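Local coordinates for nitroalkane oxidase (Podospora anserina, PDB 3MKH), which oxidises primary and secondary nitroalkanes to aldehydes or ketones with FAD and oxygen, releasing nitrite and hydrogen peroxide, at residues L410-L413 / M414-P417; G343-D346 / A347-L351; V275-G278 / A279-V282. All coordinates share one frame; numbering follows the deposited sequence.

From the N terminus, contact 3 comes first, within helix 262-298. Contact 2 follows at the start of helix 345-374, and contact 1 spans the last turn of helix 402-415 and the residues after it. Each bonds neighbouring turns of a continuous stretch and closes no long loop; the three run in series, neither nesting nor crossing. All lie in the acyl-CoA dehydrogenase C-terminal domain. Contacts 1 and 2 meet through a salt bridge from Lys416 NZ to Asp346 OD2 (3.1 Å) and by packing of Leu410 on Glu350 and of Leu413 on Asp346 and Arg349, tying two helix ends together; both reach the second subunit. Contact 3 lies deeper, its centre about 18 Å from that of contact 2.

Contact 1 of 3, residues L410-L413 / M414-P417; sequences LQQL and MLKP
Gln412 and Leu415 meet because the glutamine chain bends at its second torsion (chi2 -56°) and brings the amide against one leucine methyl. Leu415 CD1 lies 3.8 Å from Gln412 OE1 and almost as close to CD and NE2, so the methyl meets the amide group as a whole and not one end of it. The same methyl is approached from Gln411, whose CG is placed anti to the backbone N (chi1 177°) and comes within 4.2 Å of Leu415 CD1; these two side chains lie alongside each other and point the same way. Met414 follows a different course. Its CG is 3.5 Å from Leu410 O, and the bend about its last torsion (chi3 -66°) returns CE to 3.9 Å from Leu410 O, laying the thioether chain back along the preceding turn. The underlying motif is the final turn of helix 402-415, in the helical C-terminal domain of the acyl-CoA dehydrogenase family. Met414 N donates a nearly straight bond of 3.1 Å to Leu410 O, and Leu415 N donates one of 3.1 Å to Gln411 O. At Lys416 the pattern shortens: its N bonds Leu413 O, three residues back, at 3.2 Å and from above the carbonyl plane, while its bond to Gln412 O is weak. Lys416 and Pro417 are in loop. Lys416 extends its side chain away from this turn, and its NZ forms a salt bridge with Asp346 on helix 345-374, the helix on which Leu410 and Leu413 pack. Across the subunit boundary, Leu308 of the second subunit packs against Gln411 and Leu415, and Lys297 of that subunit donates a hydrogen bond to Met414 O.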
# COMPACT_ATOMS: atom_id res chain seq x y z
N LEU A 410 -3.49 -15.22 -15.02
CA LEU A 410 -3.95 -15.68 -13.71
C LEU A 410 -5.49 -15.77 -13.67
O LEU A 410 -6.06 -16.75 -13.18
CB LEU A 410 -3.44 -14.74 -12.61
CG LEU A 410 -1.93 -14.83 -12.40
CD1 LEU A 410 -1.40 -13.70 -11.49
CD2 LEU A 410 -1.54 -16.20 -11.85
N GLN A 411 -6.16 -14.77 -14.22
CA GLN A 411 -7.62 -14.78 -14.31
C GLN A 411 -8.17 -15.98 -15.10
O GLN A 411 -9.11 -16.64 -14.65
CB GLN A 411 -8.11 -13.45 -14.90
CG GLN A 411 -9.61 -13.34 -15.13
CD GLN A 411 -10.03 -11.98 -15.69
OE1 GLN A 411 -11.19 -11.59 -15.58
NE2 GLN A 411 -9.08 -11.25 -16.29
N GLN A 412 -7.59 -16.27 -16.26
CA GLN A 412 -8.03 -17.43 -17.05
C GLN A 412 -7.77 -18.77 -16.35
O GLN A 412 -8.57 -19.70 -16.48
CB GLN A 412 -7.38 -17.42 -18.44
CG GLN A 412 -7.81 -16.22 -19.27
CD GLN A 412 -9.33 -16.14 -19.42
OE1 GLN A 412 -10.01 -17.15 -19.63
NE2 GLN A 412 -9.87 -14.92 -19.33
N LEU A 413 -6.67 -18.86 -15.61
CA LEU A 413 -6.39 -20.07 -14.83
C LEU A 413 -7.48 -20.32 -13.78
O LEU A 413 -8.02 -21.42 -13.71
CB LEU A 413 -5.02 -19.98 -14.16
CG LEU A 413 -3.84 -20.10 -15.14
CD1 LEU A 413 -2.49 -19.73 -14.48
CD2 LEU A 413 -3.80 -21.50 -15.74
N MET A 414 -7.78 -19.31 -12.98
CA MET A 414 -8.79 -19.43 -11.92
C MET A 414 -10.17 -19.78 -12.50
O MET A 414 -10.98 -20.44 -11.85
CB MET A 414 -8.86 -18.15 -11.08
CG MET A 414 -7.63 -17.87 -10.21
SD MET A 414 -7.86 -16.48 -9.07
CE MET A 414 -8.01 -15.13 -10.25
N LEU A 415 -10.43 -19.34 -13.73
CA LEU A 415 -11.71 -19.58 -14.39
C LEU A 415 -11.94 -21.03 -14.82
O LEU A 415 -13.08 -21.45 -15.00
CB LEU A 415 -11.87 -18.66 -15.61
CG LEU A 415 -12.48 -17.28 -15.39
CD1 LEU A 415 -12.13 -16.34 -16.55
CD2 LEU A 415 -13.98 -17.37 -15.19
N LYS A 416 -10.87 -21.79 -15.01
CA LYS A 416 -11.01 -23.17 -15.44
C LYS A 416 -11.69 -24.00 -14.36
O LYS A 416 -11.39 -23.84 -13.18
CB LYS A 416 -9.65 -23.80 -15.78
CG LYS A 416 -8.96 -23.21 -17.01
CD LYS A 416 -7.82 -24.10 -17.46
CE LYS A 416 -7.09 -23.49 -18.65
NZ LYS A 416 -6.25 -24.52 -19.34
N PRO A 417 -12.61 -24.89 -14.76
CA PRO A 417 -13.25 -25.83 -13.85
C PRO A 417 -12.22 -26.71 -13.16
O PRO A 417 -12.45 -27.17 -12.04
CB PRO A 417 -14.13 -26.67 -14.79
CG PRO A 417 -14.47 -25.75 -15.88
CD PRO A 417 -13.22 -24.92 -16.10

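Contact 2 of 3, residues G343-D346 / A347-L351; sequences GDYD and ARREL
Arg348 reaches back along the first turn of helix 345-374 to Gly343, just ahead of it. Among the hydrogen bonds, Arg348 NE donates to Gly343 O at 3.2 Å; the carbonyl oxygen sits at the guanidinium edge, close to its plane, although the donor lies above the plane of the carbonyl. Backbone bonds wind the turn, such as Arg349 N to Tyr345 O (2.8 Å). One water donates to Gly343 O and accepts from Arg348 NH2; another donates to Asp346 OD1 and accepts, weakly, from Arg349 NH1, while Asp346 OD2 forms a salt bridge with Lys416. In the packing, Tyr345 CG lies anti to the backbone N (chi1 -177°), bringing the ring beside Arg349: Tyr345 CE2 touches Arg349 CD at 3.6 Å, Arg349 CB lies over one ring face, and ring and guanidinium planes are 19° apart. Both polar ends go to Asp271, and Arg349 also bonds His409. A leucine in place of Arg348 would probably leave Gly343 O and Met338 O without their guanidinium donors. With NE on Gly343 O, NH2 on the water and NH1 on Met338 O, all three nitrogens are engaged, which should hold the guanidinium in one rotation.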
# COMPACT_ATOMS: atom_id res chain seq x y z
N GLY A 343 1.28 -30.93 -9.07
CA GLY A 343 0.26 -30.21 -9.81
C GLY A 343 0.38 -30.29 -11.32
O GLY A 343 1.41 -30.69 -11.86
N ASP A 344 -0.74 -29.95 -11.96
CA ASP A 344 -0.89 -29.69 -13.40
C ASP A 344 0.14 -28.71 -13.93
O ASP A 344 0.72 -27.97 -13.17
CB ASP A 344 -2.24 -28.98 -13.60
CG ASP A 344 -3.23 -29.82 -14.33
OD1 ASP A 344 -2.81 -30.89 -14.82
OD2 ASP A 344 -4.41 -29.42 -14.43
N TYR A 345 0.31 -28.67 -15.25
CA TYR A 345 1.05 -27.56 -15.84
C TYR A 345 0.37 -26.23 -15.51
O TYR A 345 1.06 -25.24 -15.23
CB TYR A 345 1.26 -27.70 -17.36
CG TYR A 345 2.10 -26.55 -17.88
CD1 TYR A 345 3.45 -26.46 -17.57
CD2 TYR A 345 1.54 -25.51 -18.61
CE1 TYR A 345 4.24 -25.40 -18.00
CE2 TYR A 345 2.32 -24.44 -19.06
CZ TYR A 345 3.67 -24.40 -18.75
OH TYR A 345 4.46 -23.35 -19.17
N ASP A 346 -0.96 -26.21 -15.55
CA ASP A 346 -1.74 -25.04 -15.15
C ASP A 346 -1.44 -24.61 -13.72
O ASP A 346 -1.36 -23.42 -13.43
CB ASP A 346 -3.25 -25.32 -15.25
CG ASP A 346 -3.78 -25.28 -16.66
OD1 ASP A 346 -3.10 -24.70 -17.55
OD2 ASP A 346 -4.88 -25.84 -16.89
N ALA A 347 -1.31 -25.56 -12.81
CA ALA A 347 -0.97 -25.23 -11.42
C ALA A 347 0.45 -24.71 -11.29
O ALA A 347 0.72 -23.77 -10.53
CB ALA A 347 -1.17 -26.43 -10.52
N ARG A 348 1.38 -25.33 -12.01
CA ARG A 348 2.79 -24.93 -11.93
C ARG A 348 2.94 -23.52 -12.48
O ARG A 348 3.65 -22.66 -11.92
CB ARG A 348 3.63 -25.89 -12.75
CG ARG A 348 3.59 -27.33 -12.24
CD ARG A 348 4.33 -28.25 -13.21
NE ARG A 348 4.26 -29.65 -12.83
CZ ARG A 348 5.21 -30.54 -13.13
NH1 ARG A 348 6.29 -30.15 -13.80
NH2 ARG A 348 5.07 -31.81 -12.75
N ARG A 349 2.28 -23.32 -13.60
CA ARG A 349 2.27 -22.07 -14.33
C ARG A 349 1.82 -20.91 -13.46
O ARG A 349 2.37 -19.81 -13.54
CB ARG A 349 1.28 -22.27 -15.48
CG ARG A 349 1.01 -21.09 -16.28
CD ARG A 349 0.65 -21.52 -17.67
NE ARG A 349 0.79 -20.34 -18.49
CZ ARG A 349 -0.23 -19.58 -18.83
NH1 ARG A 349 -1.46 -19.91 -18.45
NH2 ARG A 349 -0.01 -18.51 -19.57
N GLU A 350 0.80 -21.14 -12.64
CA GLU A 350 0.31 -20.10 -11.74
C GLU A 350 1.41 -19.54 -10.82
O GLU A 350 1.43 -18.34 -10.53
CB GLU A 350 -0.87 -20.59 -10.88
CG GLU A 350 -1.60 -19.42 -10.20
CD GLU A 350 -2.52 -19.84 -9.05
OE1 GLU A 350 -2.17 -20.77 -8.30
OE2 GLU A 350 -3.60 -19.22 -8.89
N LEU A 351 2.29 -20.42 -10.35
CA LEU A 351 3.37 -19.98 -9.46
C LEU A 351 4.42 -19.16 -10.21
O LEU A 351 4.96 -18.21 -9.65
CB LEU A 351 4.04 -21.18 -8.77
CG LEU A 351 3.15 -21.96 -7.79
CD1 LEU A 351 3.97 -23.01 -7.04
CD2 LEU A 351 2.44 -21.03 -6.82
O HOH W 1 3.13 -32.96 -11.01
O HOH W 2 -2.72 -22.48 -18.90

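Contact 3 of 3, residues V275-G278 / A279-V282; sequences VLVG and AMGV
Met280 lies back along the preceding turn of helix 262-298 and meets Val277 at nearly every step of its chain. CB starts 3.5 Å from Val277 O. CG, turned anti to the carbonyl carbon (chi1 -59°), comes down close on Leu276 O at 3.2 Å and also lies near Val277 CA. From there the chain runs extended: SD passes 4.1 Å from Val277 CA and makes an apolar contact with Val277 CG2 at 4.3 Å. CE, beyond SD, points outward from the helix, and the side chain as a whole packs against Val82 and Tyr86 of helix 75-88 and against Phe398. This is regular alpha-helix, a buried part of helix 262-298 in the helical C-terminal domain of the acyl-CoA dehydrogenase family, with bonds four residues apart, such as Gly281 N to Val277 O at 2.9 Å and Val282 N to Gly278 O at 3.0 Å. Val282 adds a side-chain contact of its own, CG2 resting 3.3 Å from Gly278 O. At Gly278 itself a beta carbon would clash with Val275 O. The active site is near: the Val277 side chain touches Phe398 and Asp399, the latter the probable proton acceptor, and the Met280 side chain is about 8 Å from a bound FAD. On another face, Val275 and Val282, two turns apart, pack on helix 311-340, against Ala335 and Met338 and against Ala327 and Arg328.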
# COMPACT_ATOMS: atom_id res chain seq x y z
N VAL A 275 9.65 -16.79 -14.17
CA VAL A 275 10.42 -17.21 -12.99
C VAL A 275 11.70 -16.39 -12.90
O VAL A 275 12.08 -15.92 -11.83
CB VAL A 275 10.77 -18.73 -13.05
CG1 VAL A 275 11.67 -19.14 -11.87
CG2 VAL A 275 9.49 -19.58 -13.07
N LEU A 276 12.35 -16.20 -14.04
CA LEU A 276 13.64 -15.52 -14.07
C LEU A 276 13.48 -14.02 -13.84
O LEU A 276 14.38 -13.38 -13.31
CB LEU A 276 14.37 -15.80 -15.39
CG LEU A 276 15.32 -17.02 -15.39
CD1 LEU A 276 15.04 -18.03 -14.28
CD2 LEU A 276 15.41 -17.68 -16.74
N VAL A 277 12.33 -13.46 -14.22
CA VAL A 277 11.99 -12.09 -13.86
C VAL A 277 11.85 -11.94 -12.34
O VAL A 277 12.23 -10.91 -11.76
CB VAL A 277 10.72 -11.58 -14.59
CG1 VAL A 277 10.23 -10.26 -13.97
CG2 VAL A 277 11.02 -11.39 -16.09
N GLY A 278 11.31 -12.97 -11.70
CA GLY A 278 11.29 -13.02 -10.24
C GLY A 278 12.70 -12.84 -9.72
O GLY A 278 12.99 -11.97 -8.88
N ALA A 279 13.62 -13.61 -10.29
CA ALA A 279 14.99 -13.56 -9.85
C ALA A 279 15.66 -12.20 -10.15
O ALA A 279 16.50 -11.74 -9.37
CB ALA A 279 15.80 -14.71 -10.42
N MET A 280 15.29 -11.56 -11.26
CA MET A 280 15.81 -10.20 -11.54
C MET A 280 15.35 -9.24 -10.46
O MET A 280 16.10 -8.36 -10.01
CB MET A 280 15.32 -9.68 -12.89
CG MET A 280 15.70 -10.54 -14.07
SD MET A 280 15.00 -9.88 -15.60
CE MET A 280 15.80 -10.94 -16.77
N GLY A 281 14.09 -9.38 -10.07
CA GLY A 281 13.53 -8.60 -8.98
C GLY A 281 14.32 -8.77 -7.69
O GLY A 281 14.68 -7.79 -7.03
N VAL A 282 14.59 -10.03 -7.32
CA VAL A 282 15.36 -10.32 -6.12
C VAL A 282 16.74 -9.68 -6.18
O VAL A 282 17.22 -9.13 -5.19
CB VAL A 282 15.53 -11.86 -5.90
CG1 VAL A 282 16.38 -12.13 -4.65
CG2 VAL A 282 14.17 -12.55 -5.81